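Local coordinates for acetoin utilization protein (Exiguobacterium sibiricum, PDB 2Q04), which probably transfers an acetyl group from acetyl-CoA to an acceptor substrate, as GNAT-type acetyltransferases do, in a role linked to acetoin utilization, at residues Y33-D36 against P37-A41; P124-H128 against Y129-T133; F168-D172 against P173-S177; H190-P193 against E194-A197. All coordinates share one frame; numbering follows the deposited sequence.

Interaction 1 (Y33-D36 against P37-A41)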
# COMPACT_ATOMS: atom_id res chain seq x y z
N TYR A 33 16.81 -0.88 -11.46
CA TYR A 33 16.25 -2.22 -11.28
C TYR A 33 15.31 -2.57 -12.43
O TYR A 33 15.10 -1.76 -13.34
CB TYR A 33 15.51 -2.32 -9.94
CG TYR A 33 16.36 -2.06 -8.72
CD1 TYR A 33 17.63 -2.62 -8.59
CD2 TYR A 33 15.87 -1.31 -7.66
CE1 TYR A 33 18.41 -2.38 -7.46
CE2 TYR A 33 16.63 -1.09 -6.51
CZ TYR A 33 17.90 -1.63 -6.42
OH TYR A 33 18.65 -1.40 -5.29
N LYS A 34 14.77 -3.78 -12.40
CA LYS A 34 13.86 -4.26 -13.43
C LYS A 34 12.65 -4.94 -12.80
O LYS A 34 12.78 -5.93 -12.11
CB LYS A 34 14.59 -5.25 -14.34
CG LYS A 34 13.72 -5.82 -15.47
CD LYS A 34 14.55 -6.66 -16.44
CE LYS A 34 13.72 -7.09 -17.65
NZ LYS A 34 14.54 -7.80 -18.68
N LEU A 35 11.46 -4.39 -13.04
CA LEU A 35 10.24 -5.00 -12.53
C LEU A 35 10.05 -6.40 -13.12
O LEU A 35 10.15 -6.60 -14.34
CB LEU A 35 9.01 -4.14 -12.87
CG LEU A 35 8.57 -3.10 -11.84
CD1 LEU A 35 7.24 -2.49 -12.27
CD2 LEU A 35 8.44 -3.71 -10.46
N ASP A 36 9.75 -7.36 -12.24
CA ASP A 36 9.48 -8.72 -12.67
C ASP A 36 8.28 -8.73 -13.63
O ASP A 36 7.30 -8.02 -13.41
CB ASP A 36 9.17 -9.59 -11.45
CG ASP A 36 9.08 -11.04 -11.80
OD1 ASP A 36 10.14 -11.66 -12.02
OD2 ASP A 36 7.95 -11.57 -11.85
N PRO A 37 8.35 -9.57 -14.70
CA PRO A 37 7.27 -9.61 -15.71
C PRO A 37 5.88 -9.99 -15.15
O PRO A 37 4.87 -9.74 -15.80
CB PRO A 37 7.75 -10.68 -16.70
CG PRO A 37 9.22 -10.78 -16.48
CD PRO A 37 9.44 -10.50 -15.04
N GLY A 38 5.86 -10.58 -13.95
CA GLY A 38 4.61 -11.04 -13.34
C GLY A 38 3.90 -10.02 -12.46
O GLY A 38 3.01 -10.38 -11.69
N LEU A 39 4.30 -8.75 -12.56
CA LEU A 39 3.68 -7.67 -11.76
C LEU A 39 2.82 -6.77 -12.65
O LEU A 39 3.08 -5.56 -12.77
CB LEU A 39 4.76 -6.86 -11.04
CG LEU A 39 5.58 -7.62 -9.98
CD1 LEU A 39 6.81 -6.84 -9.59
CD2 LEU A 39 4.74 -7.94 -8.76
N THR A 40 1.76 -7.35 -13.21
CA THR A 40 0.91 -6.65 -14.21
C THR A 40 -0.57 -6.49 -13.74
O THR A 40 -1.49 -6.42 -14.57
CB THR A 40 0.93 -7.42 -15.57
OG1 THR A 40 0.50 -8.77 -15.37
CG2 THR A 40 2.33 -7.42 -16.17
N ALA A 41 -0.78 -6.39 -12.42
CA ALA A 41 -2.14 -6.27 -11.86
C ALA A 41 -2.72 -4.86 -12.03
O ALA A 41 -3.95 -4.68 -12.03
CB ALA A 41 -2.15 -6.66 -10.38
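Asp36 folds its carboxylate over the Pro37-Gly38 bend. Asp36 CB lies 4.1 Å from Leu39 CD1, on the apolar side of the turn. Because CG stands opposite the backbone N (chi1 -172°), the carboxylate is carried forward along the chain, across the Pro37 ring at about a right angle: Asp36 OD1 lies beside Pro37 CD (3.3 Å). OD2 accepts from the backbone of the next residue but one, Gly38 N to Asp36 OD2 being 3.1 Å with an N-H angle of 153°. The donor sits well above the carboxylate plane. OD2 also forms a salt bridge with Arg106, so the same oxygen is held by chain and side chain together. On the buried side of the turn, Leu35 CD2 meets Leu39 CD1 at 3.6 Å, two branched residues in apolar contact, with Leu35 resting on helix 45-56 as well. Pro37 suits its place because its ring fixes phi at the value the bend needs, and Gly38 because a side chain there would crowd Asp36 OD2. With Leu39 N bonded to Asp36 O at 3.2 Å, this is an Asx turn superimposed on a type I beta turn, leading out of strand 34-35.

Interaction 2 (P124-H128 against Y129-T133)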
# COMPACT_ATOMS: atom_id res chain seq x y z
N PRO A 124 10.11 5.38 12.22
CA PRO A 124 9.28 6.01 13.25
C PRO A 124 8.38 7.13 12.70
O PRO A 124 7.45 7.56 13.38
CB PRO A 124 10.30 6.59 14.23
CG PRO A 124 11.56 5.85 13.97
CD PRO A 124 11.55 5.46 12.55
N ALA A 125 8.70 7.62 11.50
CA ALA A 125 7.91 8.70 10.85
C ALA A 125 6.52 8.25 10.50
O ALA A 125 5.60 9.06 10.45
CB ALA A 125 8.63 9.19 9.59
N MSE A 126 6.36 6.94 10.26
CA MSE A 126 5.04 6.38 9.87
C MSE A 126 4.00 6.50 10.99
O MSE A 126 2.79 6.42 10.73
CB MSE A 126 5.19 4.90 9.46
CG MSE A 126 6.17 4.68 8.34
SE MSE A 126 5.69 5.68 6.78
CE MSE A 126 4.85 4.30 5.75
N GLU A 127 4.48 6.70 12.23
CA GLU A 127 3.58 6.84 13.37
C GLU A 127 2.90 8.19 13.40
O GLU A 127 1.95 8.40 14.16
CB GLU A 127 4.34 6.60 14.68
CG GLU A 127 4.87 5.17 14.86
CD GLU A 127 3.74 4.11 15.02
OE1 GLU A 127 2.54 4.49 15.02
OE2 GLU A 127 4.07 2.91 15.15
N HIS A 128 3.38 9.12 12.58
CA HIS A 128 2.81 10.46 12.51
C HIS A 128 1.71 10.57 11.46
O HIS A 128 1.06 11.62 11.33
CB HIS A 128 3.91 11.48 12.23
CG HIS A 128 4.93 11.58 13.32
ND1 HIS A 128 4.84 12.50 14.34
CD2 HIS A 128 6.05 10.86 13.56
CE1 HIS A 128 5.87 12.35 15.15
NE2 HIS A 128 6.62 11.36 14.70
N TYR A 129 1.48 9.49 10.72
CA TYR A 129 0.48 9.49 9.65
C TYR A 129 -0.67 8.58 9.95
O TYR A 129 -0.53 7.58 10.67
CB TYR A 129 1.11 9.05 8.33
CG TYR A 129 2.11 10.02 7.77
CD1 TYR A 129 1.71 11.08 6.97
CD2 TYR A 129 3.46 9.87 8.02
CE1 TYR A 129 2.62 11.97 6.45
CE2 TYR A 129 4.39 10.75 7.51
CZ TYR A 129 3.97 11.81 6.73
OH TYR A 129 4.90 12.69 6.22
N LEU A 130 -1.84 8.96 9.46
CA LEU A 130 -2.95 8.07 9.35
C LEU A 130 -2.87 7.47 7.93
O LEU A 130 -3.03 8.20 6.92
CB LEU A 130 -4.29 8.83 9.56
CG LEU A 130 -5.56 7.96 9.66
CD1 LEU A 130 -6.72 8.73 10.34
CD2 LEU A 130 -5.98 7.45 8.28
N ILE A 131 -2.51 6.19 7.84
CA ILE A 131 -2.27 5.54 6.55
C ILE A 131 -3.49 4.72 6.14
O ILE A 131 -3.78 3.68 6.72
CB ILE A 131 -1.00 4.62 6.60
CG1 ILE A 131 0.20 5.42 7.11
CG2 ILE A 131 -0.70 4.03 5.20
CD1 ILE A 131 1.40 4.55 7.49
N LEU A 132 -4.21 5.20 5.14
CA LEU A 132 -5.37 4.51 4.65
C LEU A 132 -5.04 3.79 3.36
O LEU A 132 -4.03 4.09 2.73
CB LEU A 132 -6.56 5.49 4.45
CG LEU A 132 -6.42 6.67 3.44
CD1 LEU A 132 -6.55 6.20 1.98
CD2 LEU A 132 -7.47 7.72 3.73
N THR A 133 -5.87 2.83 2.99
CA THR A 133 -5.67 2.09 1.75
C THR A 133 -7.01 1.57 1.24
O THR A 133 -7.93 1.33 2.02
CB THR A 133 -4.65 0.87 1.94
OG1 THR A 133 -4.00 0.58 0.70
CG2 THR A 133 -5.35 -0.36 2.43
O HOH W 1 0.72 4.96 10.42
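Tyr129 lays the edge of its ring against the carbonyl of Ala125, Tyr129 CD2 standing 3.3 Å from Ala125 O, with Met126 CA also near the ring plane. Its CG lies opposite its own carbonyl carbon (chi1 -67°), which turns the ring back beside the 3-10 segment instead of onward with the strand. Ala125 O also accepts from His128 N at 3.1 Å, and the ring edge lies alongside this oxygen. At the far end of the ring, Tyr129 OH is hydrogen-bonded to Gly1 N. The backbone closes the same corner through a weak bond, Tyr129 N to Met126 O at 3.3 Å. A water donates to both Met126 O (2.6 Å) and Tyr129 O (2.9 Å), bridging where the chain straightens into strand 130-135. Further on, the bent selenomethionine Met126 brings its CE to Ile131 CD1 at 3.9 Å, a flexible side chain crossing a beta-branched one at about a right angle. With an alanine here instead of Tyr129, Gly1 N would probably lose its hydroxyl partner and a gap would open beside Ala125 O. The chemistry is thus divided: one weak backbone bond and a water serve Met126 O, Tyr129 N and Tyr129 O, while apolar contacts pack beside them.

Interaction 3 (F168-D172 against P173-S177). With EDO (1,2-ethanediol), chain K.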
# COMPACT_ATOMS: atom_id res chain seq x y z
N PHE A 168 -12.26 -0.41 7.94
CA PHE A 168 -13.19 0.66 8.36
C PHE A 168 -14.37 0.72 7.41
O PHE A 168 -14.20 0.68 6.19
CB PHE A 168 -12.48 2.02 8.36
CG PHE A 168 -11.59 2.24 9.55
CD1 PHE A 168 -12.11 2.70 10.74
CD2 PHE A 168 -10.23 1.99 9.47
CE1 PHE A 168 -11.30 2.89 11.84
CE2 PHE A 168 -9.41 2.20 10.57
CZ PHE A 168 -9.94 2.64 11.75
N PRO A 169 -15.60 0.78 7.96
CA PRO A 169 -16.77 0.97 7.11
C PRO A 169 -16.72 2.28 6.36
O PRO A 169 -16.07 3.22 6.82
CB PRO A 169 -17.94 0.97 8.11
CG PRO A 169 -17.43 0.31 9.31
CD PRO A 169 -15.98 0.61 9.37
N THR A 170 -17.36 2.33 5.22
CA THR A 170 -17.42 3.55 4.43
C THR A 170 -18.68 3.58 3.57
O THR A 170 -19.22 2.53 3.21
CB THR A 170 -16.21 3.69 3.52
OG1 THR A 170 -16.33 4.88 2.74
CG2 THR A 170 -16.10 2.49 2.57
N ASP A 171 -19.14 4.77 3.23
CA ASP A 171 -20.24 4.92 2.30
C ASP A 171 -19.73 5.33 0.91
O ASP A 171 -20.51 5.73 0.05
CB ASP A 171 -21.27 5.93 2.82
CG ASP A 171 -20.69 7.31 3.03
OD1 ASP A 171 -19.60 7.61 2.49
OD2 ASP A 171 -21.34 8.11 3.72
N ASP A 172 -18.42 5.24 0.70
CA ASP A 172 -17.83 5.52 -0.60
C ASP A 172 -18.49 4.63 -1.65
O ASP A 172 -18.48 3.41 -1.52
CB ASP A 172 -16.33 5.25 -0.58
CG ASP A 172 -15.67 5.50 -1.94
OD1 ASP A 172 -15.80 6.63 -2.46
OD2 ASP A 172 -15.01 4.58 -2.47
N PRO A 173 -19.08 5.24 -2.70
CA PRO A 173 -19.80 4.47 -3.70
C PRO A 173 -18.99 3.31 -4.31
O PRO A 173 -19.50 2.21 -4.42
CB PRO A 173 -20.12 5.52 -4.77
CG PRO A 173 -20.15 6.79 -4.04
CD PRO A 173 -19.12 6.68 -2.98
N GLU A 174 -17.76 3.57 -4.71
CA GLU A 174 -16.94 2.55 -5.37
C GLU A 174 -16.65 1.36 -4.45
O GLU A 174 -16.81 0.20 -4.84
CB GLU A 174 -15.60 3.14 -5.88
CG GLU A 174 -15.71 3.91 -7.21
CD GLU A 174 -14.38 4.56 -7.64
OE1 GLU A 174 -13.31 4.09 -7.19
OE2 GLU A 174 -14.40 5.52 -8.43
N ILE A 175 -16.22 1.64 -3.24
CA ILE A 175 -15.97 0.59 -2.27
C ILE A 175 -17.26 -0.12 -1.88
O ILE A 175 -17.31 -1.35 -1.84
CB ILE A 175 -15.29 1.14 -1.02
CG1 ILE A 175 -13.83 1.45 -1.33
CG2 ILE A 175 -15.38 0.13 0.13
CD1 ILE A 175 -13.14 2.17 -0.25
N ALA A 176 -18.32 0.65 -1.65
CA ALA A 176 -19.60 0.11 -1.22
C ALA A 176 -20.24 -0.78 -2.29
O ALA A 176 -21.11 -1.59 -1.98
CB ALA A 176 -20.54 1.23 -0.84
N SER A 177 -19.81 -0.62 -3.54
CA SER A 177 -20.46 -1.30 -4.68
C SER A 177 -20.36 -2.84 -4.59
O SER A 177 -21.09 -3.55 -5.28
CB SER A 177 -19.83 -0.86 -5.99
OG SER A 177 -18.58 -1.50 -6.20
C1 EDO K . -18.45 -1.59 3.27
O1 EDO K . -18.42 -0.47 4.20
C2 EDO K . -17.02 -2.00 2.91
O2 EDO K . -16.99 -3.31 2.30
O HOH W 2 -16.05 6.26 -5.33
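Asp172 swings its CG opposite the backbone N (chi1 179°), which brings OD2 over the first turn of the following helix, close to Ile175. Thr170 is turned alike through OG1 (chi1 178°), and this forces its methyl CG2 into the cramped site between backbone N and carbonyl carbon, from where it touches Ile175 CG2 at 3.5 Å. Thr170 OG1 meanwhile accepts from Asp172 N at 2.9 Å, an ST turn that positions the aspartate, and it also bonds Arg203 O. The outcome is a classic N-cap: Ile175 N reaches Asp172 OD2 at 3.3 Å with an N-H angle of 162°, approaching from above the carboxylate plane. Pro173, which has no N-H to satisfy, fits the first position of helix 173-176. Beside the cap a water bridges Asp172 OD1 and Glu174 N, while Ala176 N meets Asp172 O at 2.8 Å, almost in line with the carbonyl bond. The negative charge of Asp172 is likely to be favoured by the N-H groups of the helix start. A lysine in its place would probably leave Ile175 N without its cap and set a positive charge against the helix N-terminus. Ile175 suits its buried position, touching both Thr170 and Leu183. A 1,2-ethanediol, probably from the crystallisation liquor, accepts from Thr170 N through its O1 at 3.2 Å and returns a bond to Thr170 O.

Interaction 4 (H190-P193 against E194-A197)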
# COMPACT_ATOMS: atom_id res chain seq x y z
N HIS A 190 1.10 8.54 17.09
CA HIS A 190 1.24 10.01 17.32
C HIS A 190 0.22 10.84 16.55
O HIS A 190 0.32 12.06 16.51
CB HIS A 190 2.64 10.50 16.88
CG HIS A 190 3.76 9.98 17.71
ND1 HIS A 190 4.77 9.20 17.20
CD2 HIS A 190 4.07 10.19 19.01
CE1 HIS A 190 5.64 8.92 18.15
NE2 HIS A 190 5.24 9.51 19.26
N VAL A 191 -0.72 10.19 15.88
CA VAL A 191 -1.69 10.91 15.07
C VAL A 191 -2.71 11.61 15.96
O VAL A 191 -3.24 11.02 16.90
CB VAL A 191 -2.40 9.97 14.10
CG1 VAL A 191 -3.51 10.71 13.35
CG2 VAL A 191 -1.41 9.38 13.13
N ALA A 192 -2.96 12.89 15.67
CA ALA A 192 -3.88 13.69 16.47
C ALA A 192 -5.35 13.30 16.21
O ALA A 192 -5.67 12.78 15.14
CB ALA A 192 -3.67 15.15 16.18
N PRO A 193 -6.24 13.55 17.19
CA PRO A 193 -7.68 13.28 17.03
C PRO A 193 -8.32 14.03 15.85
O PRO A 193 -9.29 13.54 15.26
CB PRO A 193 -8.28 13.77 18.36
CG PRO A 193 -7.16 13.77 19.32
CD PRO A 193 -5.93 14.08 18.54
N GLU A 194 -7.80 15.21 15.53
CA GLU A 194 -8.32 16.03 14.43
C GLU A 194 -8.14 15.33 13.09
O GLU A 194 -8.99 15.41 12.22
CB GLU A 194 -7.63 17.40 14.40
CG GLU A 194 -7.98 18.32 15.58
CD GLU A 194 -7.35 17.87 16.90
OE1 GLU A 194 -6.29 17.20 16.86
OE2 GLU A 194 -7.90 18.20 17.97
N VAL A 195 -7.01 14.65 12.95
CA VAL A 195 -6.71 13.90 11.74
C VAL A 195 -7.66 12.70 11.60
O VAL A 195 -8.13 12.39 10.50
CB VAL A 195 -5.25 13.40 11.75
CG1 VAL A 195 -4.98 12.51 10.54
CG2 VAL A 195 -4.28 14.58 11.78
N VAL A 196 -7.92 12.03 12.72
CA VAL A 196 -8.81 10.89 12.73
C VAL A 196 -10.24 11.32 12.43
O VAL A 196 -10.97 10.62 11.73
CB VAL A 196 -8.77 10.17 14.09
CG1 VAL A 196 -9.89 9.11 14.17
CG2 VAL A 196 -7.41 9.53 14.30
N ALA A 197 -10.63 12.46 12.97
CA ALA A 197 -11.97 12.99 12.75
C ALA A 197 -12.17 13.32 11.28
O ALA A 197 -13.25 13.12 10.74
CB ALA A 197 -12.21 14.22 13.60
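Val191 and Val195 make the close-packed side of this helix start. Val191 CG1, held opposite its backbone N (chi1 174°), lies 3.6 Å from Val195 CB and crosses that side chain at about a right angle; Val196 CG2 is a looser neighbour of the same methyl at 4.2 Å. Beta-branched valines suit the place, being stiff and able to fill the inner face with short methyl arms. The outer side is different. Glu194 bends at chi2 (72°) and folds back, so that OE1 stands 3.4 Å from Ala192 CB and also skirts the Pro193 ring: its charged end meets carbon here, on an exposed surface. Between the two sides runs the backbone. Ala192, at the N-cap, has no polar side chain to offer, but its O accepts two weak bonds, from Val195 N at 3.2 Å and Val196 N at 3.4 Å. The first firm turn is Ala197 N to Pro193 O, 2.9 Å, and proline fits the opening position of a helix, where no N-H is required. Helix 193-203 thus begins with its valine face set on the sheet: Val195 and Val196 both pack on Leu130 of strand 130-135, and Val195 also reaches the loop residues Asn92 and Tyr94.

How the interactions relate
Interactions 1 and 2 are buried and reach the same mixed sheet, though their centres lie about 27 Å apart, on opposite sides of the chain's centre; interactions 3 and 4 are surface helix starts. The latter pair solve one problem differently, 168-177 with a charged side-chain cap and 190-197 with weak backbone bonds to the O of an alanine N-cap, both using proline as first helical residue. Interaction 1 likewise employs an aspartate before a proline, but to shape a turn. Only interactions 2 and 4 touch: Glu127 O probably accepts from His190 N at 3.1 Å, their histidines His128 and His190 stack, and Val191 packs against the backbone at Tyr129 and Leu130.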